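Local coordinates for protein transcriptional regulator, LacI family (PDB 4RKQ) that probably regulates transcription as a LacI-family repressor-like protein, with a periplasmic-binding-protein-like effector domain that is likely to sense a sugar or related small molecule, at residues 72-83 / 92-103; 119-128 / 217-225. All blocks are in the same frame, centred on the assembly; numbering follows the deposited sequence. Where two conformers were deposited one is given.

Contact 1 (72-83 / 92-103); sequences DAVIGYLGGYAD and RPLIVLDENPGG
Strands 73-76 and 94-97 are the two parallel strands of a beta-alpha-beta unit, with helix 82-89 as the crossover between them. Val74 pairs with Leu94, Ile75 with Ile95 and Gly76 with Val96. A ladder of four backbone hydrogen bonds links them, from Val74 N to Pro93 O (2.9 Å) at one end to Leu97 N to Gly76 O (3.1 Å) at the other. Ile75 and Ile95 run alongside each other on one face of the sheet. Val74 and Leu94 are on the other face, where Leu94 CD2 meets Leu78 CD1 tip to tip at 3.8 Å. Leu97 CB sits over one face of the Tyr77 ring, 3.8 Å from its centroid, a CH-pi contact. Tyr77 OH is hydrogen-bonded to the hydroxyl of Tyr29. Beyond the strands, the carboxylate of Glu99 holds the loop that leads into the helix. Its CG stands between the backbone N and the carbonyl carbon (chi1 65°), and the chain then runs extended to the glycines. Gly80 N donates to Glu99 OE2 (2.8 Å) and Ala82 N to Glu99 OE1 (3.1 Å). Each N-H approaches well out of the carboxylate plane, the two from opposite faces. An alanine in place of Glu99 would remove both acceptors and would probably leave the 79-82 turn freer to move. Farther on, Asp83 OD1 takes the N-H of Gly103 through its anti lone pair (2.8 Å). Strand 17-22 pairs with the far edge of 73-76. Leu257 of helix 246-262 packs on Ala73, Pro93 and Ile95. Ala85 and Leu89 of helix 82-89 pack on Leu94, on the other face.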
loop_
_atom_site.group_PDB
_atom_site.type_symbol
_atom_site.label_atom_id
_atom_site.label_comp_id
_atom_site.label_asym_id
_atom_site.label_seq_id
_atom_site.Cartn_x
_atom_site.Cartn_y
_atom_site.Cartn_z
ATOM N N ASP A 72 18.753 10.223 -13.747
ATOM C CA ASP A 72 18.793 11.364 -14.616
ATOM C C ASP A 72 17.784 12.409 -14.199
ATOM O O ASP A 72 17.798 13.530 -14.712
ATOM C CB ASP A 72 18.442 10.915 -16.019
ATOM C CG ASP A 72 19.441 9.940 -16.578
ATOM O OD1 ASP A 72 20.660 10.111 -16.340
ATOM O OD2 ASP A 72 18.991 8.956 -17.187
ATOM N N ALA A 73 16.895 12.045 -13.286
ATOM C CA ALA A 73 15.780 12.920 -12.888
ATOM C C ALA A 73 15.127 12.312 -11.675
ATOM O O ALA A 73 15.258 11.093 -11.451
ATOM C CB ALA A 73 14.740 13.022 -14.002
ATOM N N VAL A 74 14.360 13.124 -10.954
ATOM C CA VAL A 74 13.633 12.622 -9.785
ATOM C C VAL A 74 12.221 13.125 -9.821
ATOM O O VAL A 74 12.002 14.259 -10.169
ATOM C CB VAL A 74 14.279 13.059 -8.464
ATOM C CG1 VAL A 74 13.420 12.671 -7.258
ATOM C CG2 VAL A 74 15.689 12.478 -8.336
ATOM N N ILE A 75 11.292 12.247 -9.456
ATOM C CA ILE A 75 9.881 12.596 -9.240
ATOM C C ILE A 75 9.635 12.284 -7.762
ATOM O O ILE A 75 9.949 11.168 -7.296
ATOM C CB ILE A 75 8.983 11.704 -10.101
ATOM C CG1 ILE A 75 9.124 12.113 -11.548
ATOM C CG2 ILE A 75 7.509 11.849 -9.653
ATOM C CD1 ILE A 75 8.561 11.046 -12.492
ATOM N N GLY A 76 9.130 13.242 -6.996
ATOM C CA GLY A 76 8.965 12.990 -5.574
ATOM C C GLY A 76 8.040 13.883 -4.777
ATOM O O GLY A 76 7.705 14.995 -5.193
ATOM N N TYR A 77 7.652 13.353 -3.631
ATOM C CA TYR A 77 7.045 14.111 -2.560
ATOM C C TYR A 77 8.172 14.351 -1.570
ATOM O O TYR A 77 8.652 13.429 -0.934
ATOM C CB TYR A 77 5.923 13.316 -1.919
ATOM C CG TYR A 77 4.631 13.311 -2.675
ATOM C CD1 TYR A 77 4.425 12.448 -3.785
ATOM C CD2 TYR A 77 3.605 14.139 -2.300
ATOM C CE1 TYR A 77 3.223 12.441 -4.463
ATOM C CE2 TYR A 77 2.415 14.139 -2.978
ATOM C CZ TYR A 77 2.217 13.293 -4.026
ATOM O OH TYR A 77 1.022 13.351 -4.680
ATOM N N LEU A 78 8.632 15.589 -1.461
ATOM C CA LEU A 78 9.876 15.845 -0.723
ATOM C C LEU A 78 9.716 16.497 0.644
ATOM O O LEU A 78 10.724 16.753 1.327
ATOM C CB LEU A 78 10.814 16.689 -1.570
ATOM C CG LEU A 78 11.275 16.031 -2.890
ATOM C CD1 LEU A 78 12.368 16.889 -3.402
ATOM C CD2 LEU A 78 11.747 14.595 -2.713
ATOM N N GLY A 79 8.482 16.764 1.051
ATOM C CA GLY A 79 8.217 17.313 2.399
ATOM C C GLY A 79 8.815 18.670 2.670
ATOM O O GLY A 79 9.204 18.960 3.788
ATOM N N GLY A 80 8.932 19.497 1.632
ATOM C CA GLY A 80 9.386 20.884 1.766
ATOM C C GLY A 80 10.801 21.147 1.289
ATOM O O GLY A 80 11.251 22.266 1.378
ATOM N N TYR A 81 11.498 20.139 0.746
ATOM C CA TYR A 81 12.893 20.303 0.333
ATOM C C TYR A 81 13.104 20.477 -1.173
ATOM O O TYR A 81 14.223 20.298 -1.660
ATOM C CB TYR A 81 13.738 19.115 0.849
ATOM C CG TYR A 81 13.989 19.154 2.322
ATOM C CD1 TYR A 81 14.987 19.963 2.847
ATOM C CD2 TYR A 81 13.207 18.427 3.193
ATOM C CE1 TYR A 81 15.227 20.013 4.212
ATOM C CE2 TYR A 81 13.417 18.477 4.578
ATOM C CZ TYR A 81 14.434 19.271 5.067
ATOM O OH TYR A 81 14.671 19.347 6.396
ATOM N N ALA A 82 12.047 20.841 -1.900
ATOM C CA ALA A 82 12.107 21.004 -3.363
ATOM C C ALA A 82 13.251 21.857 -3.845
ATOM O O ALA A 82 13.982 21.477 -4.760
ATOM C CB ALA A 82 10.796 21.586 -3.876
ATOM N N ASP A 83 13.383 23.040 -3.282
ATOM C CA ASP A 83 14.376 23.981 -3.751
ATOM C C ASP A 83 15.809 23.478 -3.546
ATOM O O ASP A 83 16.661 23.522 -4.473
ATOM C CB ASP A 83 14.164 25.352 -3.087
ATOM C CG ASP A 83 14.891 26.460 -3.823
ATOM O OD1 ASP A 83 14.599 26.715 -5.034
ATOM O OD2 ASP A 83 15.783 27.051 -3.203
ATOM N N ARG A 92 19.746 18.140 -13.682
ATOM C CA ARG A 92 18.925 16.931 -13.680
ATOM C C ARG A 92 17.553 17.320 -13.069
ATOM O O ARG A 92 17.472 17.840 -11.974
ATOM C CB ARG A 92 19.602 15.793 -12.880
ATOM C CG ARG A 92 20.996 15.412 -13.365
ATOM C CD ARG A 92 21.746 14.506 -12.406
ATOM N NE ARG A 92 22.214 15.279 -11.262
ATOM C CZ ARG A 92 23.157 14.893 -10.424
ATOM N NH1 ARG A 92 23.729 13.693 -10.555
ATOM N NH2 ARG A 92 23.480 15.686 -9.405
ATOM N N PRO A 93 16.477 17.151 -13.828
ATOM C CA PRO A 93 15.197 17.745 -13.430
ATOM C C PRO A 93 14.548 17.046 -12.236
ATOM O O PRO A 93 14.571 15.804 -12.141
ATOM C CB PRO A 93 14.312 17.599 -14.695
ATOM C CG PRO A 93 15.012 16.643 -15.588
ATOM C CD PRO A 93 16.460 16.595 -15.202
ATOM N N LEU A 94 14.097 17.866 -11.296
ATOM C CA LEU A 94 13.212 17.440 -10.250
ATOM C C LEU A 94 11.782 17.842 -10.586
ATOM O O LEU A 94 11.522 19.003 -10.919
ATOM C CB LEU A 94 13.615 18.091 -8.943
ATOM C CG LEU A 94 12.726 17.867 -7.740
ATOM C CD1 LEU A 94 12.707 16.393 -7.333
ATOM C CD2 LEU A 94 13.241 18.738 -6.597
ATOM N N ILE A 95 10.877 16.855 -10.487
ATOM C CA ILE A 95 9.460 17.106 -10.471
ATOM C C ILE A 95 8.956 16.804 -9.067
ATOM O O ILE A 95 8.941 15.650 -8.650
ATOM C CB ILE A 95 8.729 16.208 -11.484
ATOM C CG1 ILE A 95 9.272 16.546 -12.888
ATOM C CG2 ILE A 95 7.227 16.460 -11.410
ATOM C CD1 ILE A 95 8.816 15.628 -13.938
ATOM N N VAL A 96 8.518 17.828 -8.366
ATOM C CA VAL A 96 7.841 17.671 -7.046
ATOM C C VAL A 96 6.342 17.772 -7.094
ATOM O O VAL A 96 5.777 18.469 -7.926
ATOM C CB VAL A 96 8.341 18.725 -6.019
ATOM C CG1 VAL A 96 9.789 18.491 -5.659
ATOM C CG2 VAL A 96 8.156 20.147 -6.542
ATOM N N LEU A 97 5.681 17.098 -6.161
ATOM C CA LEU A 97 4.265 17.193 -6.047
ATOM C C LEU A 97 3.857 17.753 -4.707
ATOM O O LEU A 97 4.496 17.494 -3.679
ATOM C CB LEU A 97 3.635 15.810 -6.153
ATOM C CG LEU A 97 3.772 15.197 -7.530
ATOM C CD1 LEU A 97 5.072 14.420 -7.716
ATOM C CD2 LEU A 97 2.560 14.327 -7.777
ATOM N N ASP A 98 2.778 18.525 -4.741
ATOM C CA ASP A 98 2.056 18.928 -3.533
ATOM C C ASP A 98 2.851 19.808 -2.572
ATOM O O ASP A 98 2.590 19.806 -1.379
ATOM C CB ASP A 98 1.491 17.678 -2.834
ATOM C CG ASP A 98 0.283 17.996 -1.950
ATOM O OD1 ASP A 98 -0.492 18.883 -2.326
ATOM O OD2 ASP A 98 0.142 17.415 -0.856
ATOM N N GLU A 99 3.772 20.620 -3.090
ATOM C CA GLU A 99 4.477 21.585 -2.256
ATOM C C GLU A 99 4.911 22.769 -3.077
ATOM O O GLU A 99 4.806 22.751 -4.281
ATOM C CB GLU A 99 5.655 20.945 -1.514
ATOM C CG GLU A 99 6.816 20.432 -2.371
ATOM C CD GLU A 99 8.049 20.024 -1.500
ATOM O OE1 GLU A 99 8.972 20.821 -1.332
ATOM O OE2 GLU A 99 8.071 18.943 -0.942
ATOM N N ASN A 100 5.405 23.813 -2.423
ATOM C CA ASN A 100 5.910 24.987 -3.118
ATOM C C ASN A 100 7.201 24.520 -3.812
ATOM O O ASN A 100 8.122 24.070 -3.164
ATOM C CB ASN A 100 6.220 26.094 -2.117
ATOM C CG ASN A 100 6.794 27.357 -2.776
ATOM O OD1 ASN A 100 7.589 27.304 -3.706
ATOM N ND2 ASN A 100 6.415 28.513 -2.234
ATOM N N PRO A 101 7.256 24.624 -5.138
ATOM C CA PRO A 101 8.374 23.971 -5.830
ATOM C C PRO A 101 9.688 24.750 -5.806
ATOM O O PRO A 101 10.716 24.225 -6.251
ATOM C CB PRO A 101 7.855 23.858 -7.275
ATOM C CG PRO A 101 6.826 24.921 -7.413
ATOM C CD PRO A 101 6.210 25.100 -6.061
ATOM N N GLY A 102 9.657 26.015 -5.376
ATOM C CA GLY A 102 10.832 26.876 -5.492
ATOM C C GLY A 102 11.353 26.780 -6.919
ATOM O O GLY A 102 10.565 26.873 -7.874
ATOM N N GLY A 103 12.665 26.546 -7.050
ATOM C CA GLY A 103 13.332 26.427 -8.323
ATOM C C GLY A 103 13.325 25.037 -8.947
ATOM O O GLY A 103 14.057 24.796 -9.903
HETATM O O HOH W 1 5.596 16.757 -0.530
#

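Contact 2 (119-128 / 217-225); sequences AVAQLMDSKR and VPEDCAVIG
Arg128 turns its guanidinium flat over the methyl of Ala222. Ala222 CB lies 3.3 Å above the guanidinium plane, off-centre, and is 3.6 Å from Arg128 NE. Arg128 CG is anti to its carbonyl carbon (chi1 -51°), and a bend at chi2 folds the chain toward strand 222-225. The end of the group then meets the loop before that strand. Arg128 NH2 donates to Pro218 O at 3.3 Å, with the oxygen 24° out of the guanidinium plane. The bond is bent, 136° at the hydrogen. A second bond to the same oxygen, from Arg128 NH1, is weak. The Pro218 carbonyl oxygen thus faces both terminal nitrogens of Arg128. The stronger partner of Arg128 is Glu287, which forms a salt bridge with NH2. Arg128 NE is buried here and has no partner in the model.

Helix 112-125 packs on the parallel strands 131-136, 194-197 and 222-225 of the periplasmic-binding-protein-like domain. Its last turns run nearly antiparallel to strand 222-225, with the axes of the short segments 9.9 Å apart. A Schellman motif with Lys127 at C-prime closes the helix: Arg128 N bonds to Leu123 O and Lys127 N to Met124 O. This turns the chain so that Arg128, three residues past the helix, faces the strand.

Deeper in, Leu123 and Ile224 pass alongside, their ends heading opposite ways. Leu123 CD2 reaches Ala222 CB at 3.8 Å and Ile224 CD1 at 4.0 Å. The Ile224 CD1 methyl also lies against the aliphatic part of Gln122, 3.9 Å from its CG, and touches Ala119 O at 3.6 Å. Gln122 and Ile224 cross at a slant. Leu196 of the neighbouring strand 194-197 touches Ala119, Leu123 and Ile224.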
loop_
_atom_site.group_PDB
_atom_site.type_symbol
_atom_site.label_atom_id
_atom_site.label_comp_id
_atom_site.label_asym_id
_atom_site.label_seq_id
_atom_site.Cartn_x
_atom_site.Cartn_y
_atom_site.Cartn_z
ATOM N N ALA A 119 -16.455 19.203 -2.071
ATOM C CA ALA A 119 -16.698 18.262 -0.966
ATOM C C ALA A 119 -17.752 18.846 -0.021
ATOM O O ALA A 119 -18.680 18.165 0.375
ATOM C CB ALA A 119 -15.415 17.983 -0.207
ATOM N N VAL A 120 -17.584 20.112 0.329
ATOM C CA VAL A 120 -18.531 20.835 1.169
ATOM C C VAL A 120 -19.933 20.889 0.519
ATOM O O VAL A 120 -20.928 20.693 1.192
ATOM C CB VAL A 120 -17.998 22.238 1.517
ATOM C CG1 VAL A 120 -19.044 23.042 2.280
ATOM C CG2 VAL A 120 -16.770 22.101 2.413
ATOM N N ALA A 121 -19.987 21.064 -0.798
ATOM C CA ALA A 121 -21.258 21.095 -1.519
ATOM C C ALA A 121 -22.045 19.834 -1.328
ATOM O O ALA A 121 -23.274 19.878 -1.240
ATOM C CB ALA A 121 -21.036 21.336 -2.989
ATOM N N GLN A 122 -21.346 18.705 -1.286
ATOM C CA GLN A 122 -22.017 17.434 -1.122
ATOM C C GLN A 122 -22.679 17.381 0.221
ATOM O O GLN A 122 -23.814 16.908 0.345
ATOM C CB GLN A 122 -21.047 16.248 -1.263
ATOM C CG GLN A 122 -21.656 14.911 -0.850
ATOM C CD GLN A 122 -22.824 14.479 -1.728
ATOM O OE1 GLN A 122 -22.854 14.765 -2.923
ATOM N NE2 GLN A 122 -23.775 13.754 -1.136
ATOM N N LEU A 123 -21.976 17.840 1.246
ATOM C CA LEU A 123 -22.542 17.809 2.603
ATOM C C LEU A 123 -23.720 18.799 2.729
ATOM O O LEU A 123 -24.753 18.484 3.331
ATOM C CB LEU A 123 -21.478 18.087 3.640
ATOM C CG LEU A 123 -20.382 17.010 3.699
ATOM C CD1 LEU A 123 -19.405 17.305 4.819
ATOM C CD2 LEU A 123 -20.957 15.620 3.895
ATOM N N MET A 124 -23.592 19.966 2.113
ATOM C CA MET A 124 -24.701 20.933 2.096
ATOM C C MET A 124 -25.929 20.376 1.396
ATOM O O MET A 124 -27.038 20.510 1.900
ATOM C CB MET A 124 -24.288 22.233 1.417
ATOM C CG MET A 124 -23.220 23.005 2.144
ATOM S SD MET A 124 -23.561 23.566 3.813
ATOM C CE MET A 124 -22.910 22.345 4.879
ATOM N N ASP A 125 -25.730 19.736 0.247
ATOM C CA ASP A 125 -26.833 19.140 -0.500
ATOM C C ASP A 125 -27.600 18.146 0.340
ATOM O O ASP A 125 -28.809 18.070 0.235
ATOM C CB ASP A 125 -26.347 18.426 -1.769
ATOM C CG ASP A 125 -25.749 19.384 -2.795
ATOM O OD1 ASP A 125 -25.791 20.626 -2.589
ATOM O OD2 ASP A 125 -25.212 18.882 -3.805
ATOM N N SER A 126 -26.897 17.389 1.177
ATOM C CA SER A 126 -27.537 16.399 2.038
ATOM C C SER A 126 -27.948 17.017 3.365
ATOM O O SER A 126 -28.329 16.305 4.303
ATOM C CB SER A 126 -26.595 15.224 2.272
ATOM O OG SER A 126 -26.172 14.714 1.028
ATOM N N LYS A 127 -27.838 18.351 3.443
ATOM C CA LYS A 127 -28.278 19.109 4.597
ATOM C C LYS A 127 -27.659 18.671 5.889
ATOM O O LYS A 127 -28.348 18.595 6.913
ATOM C CB LYS A 127 -29.835 19.036 4.707
ATOM C CG LYS A 127 -30.556 20.315 4.317
ATOM C CD LYS A 127 -30.960 20.323 2.858
ATOM C CE LYS A 127 -31.663 21.629 2.543
ATOM N NZ LYS A 127 -32.327 21.564 1.224
ATOM N N ARG A 128 -26.360 18.403 5.887
ATOM C CA ARG A 128 -25.706 18.099 7.170
ATOM C C ARG A 128 -25.594 19.389 7.912
ATOM O O ARG A 128 -25.238 20.398 7.327
ATOM C CB ARG A 128 -24.319 17.463 6.991
ATOM C CG ARG A 128 -24.312 16.274 6.061
ATOM C CD ARG A 128 -25.217 15.151 6.549
ATOM N NE ARG A 128 -25.244 14.053 5.584
ATOM C CZ ARG A 128 -25.719 12.838 5.842
ATOM N NH1 ARG A 128 -26.163 12.528 7.060
ATOM N NH2 ARG A 128 -25.682 11.910 4.886
ATOM N N VAL A 217 -23.378 5.053 8.947
ATOM C CA VAL A 217 -22.839 5.849 7.876
ATOM C C VAL A 217 -23.363 5.289 6.600
ATOM O O VAL A 217 -23.118 4.119 6.319
ATOM C CB VAL A 217 -21.305 5.772 7.848
ATOM C CG1 VAL A 217 -20.786 6.521 6.636
ATOM C CG2 VAL A 217 -20.748 6.272 9.146
ATOM N N PRO A 218 -24.044 6.078 5.773
ATOM C CA PRO A 218 -24.183 7.512 5.866
ATOM C C PRO A 218 -25.431 8.006 6.599
ATOM O O PRO A 218 -25.601 9.207 6.701
ATOM C CB PRO A 218 -24.340 7.903 4.395
ATOM C CG PRO A 218 -25.137 6.783 3.814
ATOM C CD PRO A 218 -24.690 5.548 4.561
ATOM N N GLU A 219 -26.308 7.127 7.079
ATOM C CA GLU A 219 -27.642 7.581 7.559
ATOM C C GLU A 219 -27.548 8.580 8.685
ATOM O O GLU A 219 -28.193 9.631 8.660
ATOM C CB GLU A 219 -28.538 6.381 7.955
ATOM C CG GLU A 219 -28.928 5.522 6.759
ATOM C CD GLU A 219 -27.926 4.410 6.448
ATOM O OE1 GLU A 219 -26.872 4.328 7.111
ATOM O OE2 GLU A 219 -28.184 3.607 5.531
ATOM N N ASP A 220 -26.731 8.281 9.675
ATOM C CA ASP A 220 -26.510 9.209 10.758
ATOM C C ASP A 220 -25.376 10.217 10.512
ATOM O O ASP A 220 -25.473 11.386 10.930
ATOM C CB ASP A 220 -26.231 8.459 12.041
ATOM C CG ASP A 220 -27.406 7.601 12.468
ATOM O OD1 ASP A 220 -28.529 8.104 12.501
ATOM O OD2 ASP A 220 -27.229 6.413 12.725
ATOM N N CYS A 221 -24.294 9.768 9.880
ATOM C CA CYS A 221 -23.134 10.660 9.599
ATOM C C CYS A 221 -22.486 10.310 8.242
ATOM O O CYS A 221 -22.279 9.140 7.917
ATOM C CB CYS A 221 -22.138 10.610 10.766
ATOM S SG CYS A 221 -20.802 11.871 10.715
ATOM N N ALA A 222 -22.283 11.322 7.407
ATOM C CA ALA A 222 -21.625 11.165 6.142
ATOM C C ALA A 222 -20.100 11.264 6.344
ATOM O O ALA A 222 -19.623 11.907 7.273
ATOM C CB ALA A 222 -22.115 12.228 5.175
ATOM N N VAL A 223 -19.338 10.612 5.475
ATOM C CA VAL A 223 -17.879 10.705 5.537
ATOM C C VAL A 223 -17.355 10.883 4.114
ATOM O O VAL A 223 -17.795 10.174 3.161
ATOM C CB VAL A 223 -17.226 9.485 6.220
ATOM C CG1 VAL A 223 -15.694 9.597 6.249
ATOM C CG2 VAL A 223 -17.732 9.291 7.634
ATOM N N ILE A 224 -16.477 11.876 3.955
ATOM C CA ILE A 224 -15.790 12.088 2.712
ATOM C C ILE A 224 -14.270 12.162 2.919
ATOM O O ILE A 224 -13.776 12.889 3.766
ATOM C CB ILE A 224 -16.250 13.374 1.992
ATOM C CG1 ILE A 224 -17.773 13.378 1.781
ATOM C CG2 ILE A 224 -15.566 13.471 0.630
ATOM C CD1 ILE A 224 -18.296 14.641 1.131
ATOM N N GLY A 225 -13.531 11.404 2.119
ATOM C CA GLY A 225 -12.077 11.463 2.188
ATOM C C GLY A 225 -11.448 12.219 1.036
ATOM O O GLY A 225 -12.092 13.019 0.370
#

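In the fold
Contact 1 and contact 2 lie on opposite sides of the centre of the chain, with their centres 35 Å apart. Their nearest atoms are about 13 Å apart, so they do not touch. They probably belong to the two lobes expected of a LacI-family effector domain. Contact 1 joins consecutive strands of one beta-alpha-beta unit, whereas contact 2 brings together two segments with 88 residues between them. Asp98 of contact 1 has its side chain about 5 Å from a bound 1,2-ethanediol, probably from the crystallisation liquor but possibly marking a pocket. In contact 2, the side chain of Asp220 is about 4 Å from a magnesium ion.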